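Local atomic coordinates of nucleoporin NUP82 (Chaetomium thermophilum, PDB entry 5CWW), a protein that probably serves as a structural component of the nuclear pore complex, this part being its N-terminal beta-propeller domain, and may help dock nuclear transport factors. Residues Glu323-Gln328 / Leu451-Lys456. Numbering follows the deposited sequence.
Sequences ERLVAQ and LPPRSK
Leu325 reaches out from its helix and sets one methyl, CD2, against three residues of the 451-456 loop: Pro452, Pro453 and Lys456. Within 323-328 no other side chain meets this loop segment. With CG anti to the backbone N (chi1 178°), the isobutyl group extends away from the helix, and the second torsion (58°, measured to CD1) leaves CD2 anti to CA and directed at the prolines. The closest approach is CD2 to CB of Pro452, 4.2 Å, where the leucine side chain and the proline cross at about a right angle. CD2 also lies 4.3 Å from CD of Pro453, the ring carbon next to the nitrogen, so the methyl faces the junction of the two consecutive prolines and not one ring alone.

Lys456 adds its aliphatic chain as a third neighbour of the methyl. It is the last residue of a type I turn starting at Pro453, in which Lys456 N bonds to Pro453 O at 3.2 Å, and this reversal carries the lysine back toward the helix. All four of its torsions are near 180°, giving a straight rod whose CD stands 4.4 Å from CD2 of Leu325. The rod runs on past the leucine until NZ forms a salt bridge with Glu322, one residue before the helical segment. Apolar carbons and a charged end thus tie the same two elements together, in a surface contact that buries 107 Å² over both segments.

Further along the helix, Gln329 NE2 donates to Leu451 O, while Pro452 shares a backbone hydrogen bond with Leu230 and Arg454 forms a salt bridge with Asp231. Helix 321-338 has the loop between strands 437-441 and 469-476 beside Leu325, and helix 298-315 against Val326 and Ala327, all at the periphery of the beta-propeller.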
loop_
_atom_site.group_PDB
_atom_site.type_symbol
_atom_site.label_atom_id
_atom_site.label_comp_id
_atom_site.label_asym_id
_atom_site.label_seq_id
_atom_site.Cartn_x
_atom_site.Cartn_y
_atom_site.Cartn_z
ATOM N N GLU B 323 16.791 -21.618 5.068
ATOM C CA GLU B 323 15.488 -22.003 5.594
ATOM C C GLU B 323 15.525 -22.055 7.118
ATOM O O GLU B 323 14.529 -21.767 7.782
ATOM C CB GLU B 323 15.064 -23.358 5.023
ATOM C CG GLU B 323 13.651 -23.782 5.386
ATOM C CD GLU B 323 13.277 -25.129 4.791
ATOM O OE1 GLU B 323 12.088 -25.506 4.870
ATOM O OE2 GLU B 323 14.171 -25.811 4.247
ATOM N N ARG B 324 16.680 -22.423 7.667
ATOM C CA ARG B 324 16.852 -22.499 9.114
ATOM C C ARG B 324 16.945 -21.105 9.729
ATOM O O ARG B 324 16.561 -20.898 10.882
ATOM C CB ARG B 324 18.100 -23.313 9.468
ATOM C CG ARG B 324 18.002 -24.789 9.103
ATOM C CD ARG B 324 19.198 -25.587 9.612
ATOM N NE ARG B 324 20.454 -25.191 8.975
ATOM C CZ ARG B 324 21.361 -24.374 9.510
ATOM N NH1 ARG B 324 21.174 -23.836 10.708
ATOM N NH2 ARG B 324 22.468 -24.089 8.837
ATOM N N LEU B 325 17.452 -20.150 8.956
ATOM C CA LEU B 325 17.623 -18.786 9.439
ATOM C C LEU B 325 16.281 -18.095 9.642
ATOM O O LEU B 325 16.113 -17.320 10.581
ATOM C CB LEU B 325 18.484 -17.979 8.463
ATOM C CG LEU B 325 18.710 -16.504 8.811
ATOM C CD1 LEU B 325 19.360 -16.354 10.178
ATOM C CD2 LEU B 325 19.557 -15.831 7.741
ATOM N N VAL B 326 15.325 -18.377 8.763
ATOM C CA VAL B 326 13.996 -17.794 8.885
ATOM C C VAL B 326 13.339 -18.294 10.165
ATOM O O VAL B 326 12.724 -17.523 10.898
ATOM C CB VAL B 326 13.104 -18.132 7.673
ATOM C CG1 VAL B 326 11.728 -17.496 7.819
ATOM C CG2 VAL B 326 13.759 -17.657 6.388
ATOM N N ALA B 327 13.484 -19.588 10.433
ATOM C CA ALA B 327 12.946 -20.175 11.653
ATOM C C ALA B 327 13.634 -19.570 12.873
ATOM O O ALA B 327 12.986 -19.257 13.871
ATOM C CB ALA B 327 13.116 -21.687 11.637
ATOM N N GLN B 328 14.949 -19.405 12.781
ATOM C CA GLN B 328 15.729 -18.783 13.847
ATOM C C GLN B 328 15.278 -17.353 14.138
ATOM O O GLN B 328 15.071 -16.983 15.294
ATOM C CB GLN B 328 17.216 -18.788 13.487
ATOM C CG GLN B 328 17.962 -20.013 13.980
ATOM C CD GLN B 328 18.060 -20.060 15.492
ATOM O OE1 GLN B 328 17.726 -19.093 16.178
ATOM N NE2 GLN B 328 18.517 -21.190 16.021
ATOM N N LEU B 451 16.142 -9.514 6.640
ATOM C CA LEU B 451 17.403 -9.734 5.948
ATOM C C LEU B 451 18.387 -10.404 6.902
ATOM O O LEU B 451 18.210 -10.340 8.114
ATOM C CB LEU B 451 17.972 -8.418 5.426
ATOM C CG LEU B 451 17.208 -7.784 4.263
ATOM C CD1 LEU B 451 17.635 -6.335 4.079
ATOM C CD2 LEU B 451 17.432 -8.577 2.983
ATOM N N PRO B 452 19.425 -11.059 6.359
ATOM C CA PRO B 452 20.405 -11.739 7.216
ATOM C C PRO B 452 21.190 -10.784 8.114
ATOM O O PRO B 452 21.294 -9.601 7.797
ATOM C CB PRO B 452 21.349 -12.411 6.213
ATOM C CG PRO B 452 20.600 -12.475 4.942
ATOM C CD PRO B 452 19.674 -11.310 4.930
ATOM N N PRO B 453 21.738 -11.295 9.228
ATOM C CA PRO B 453 22.695 -10.508 10.009
ATOM C C PRO B 453 24.060 -10.498 9.330
ATOM O O PRO B 453 24.328 -11.366 8.500
ATOM C CB PRO B 453 22.745 -11.245 11.347
ATOM C CG PRO B 453 22.452 -12.660 10.994
ATOM C CD PRO B 453 21.477 -12.608 9.844
ATOM N N ARG B 454 24.907 -9.534 9.673
ATOM C CA ARG B 454 26.239 -9.451 9.083
ATOM C C ARG B 454 27.111 -10.628 9.517
ATOM O O ARG B 454 28.152 -10.895 8.915
ATOM C CB ARG B 454 26.906 -8.129 9.463
ATOM C CG ARG B 454 26.199 -6.914 8.889
ATOM C CD ARG B 454 26.873 -5.621 9.305
ATOM N NE ARG B 454 26.154 -4.451 8.805
ATOM C CZ ARG B 454 26.299 -3.938 7.587
ATOM N NH1 ARG B 454 27.138 -4.487 6.718
ATOM N NH2 ARG B 454 25.597 -2.869 7.237
ATOM N N SER B 455 26.676 -11.328 10.561
ATOM C CA SER B 455 27.381 -12.506 11.054
ATOM C C SER B 455 27.445 -13.596 9.988
ATOM O O SER B 455 28.423 -14.336 9.898
ATOM C CB SER B 455 26.696 -13.047 12.312
ATOM O OG SER B 455 26.523 -12.028 13.281
ATOM N N LYS B 456 26.391 -13.687 9.183
ATOM C CA LYS B 456 26.306 -14.690 8.129
ATOM C C LYS B 456 27.361 -14.456 7.052
ATOM O O LYS B 456 27.547 -13.331 6.587
ATOM C CB LYS B 456 24.910 -14.683 7.500
ATOM C CG LYS B 456 24.773 -15.542 6.246
ATOM C CD LYS B 456 23.370 -15.455 5.670
ATOM C CE LYS B 456 23.273 -16.166 4.330
ATOM N NZ LYS B 456 21.922 -16.017 3.721
#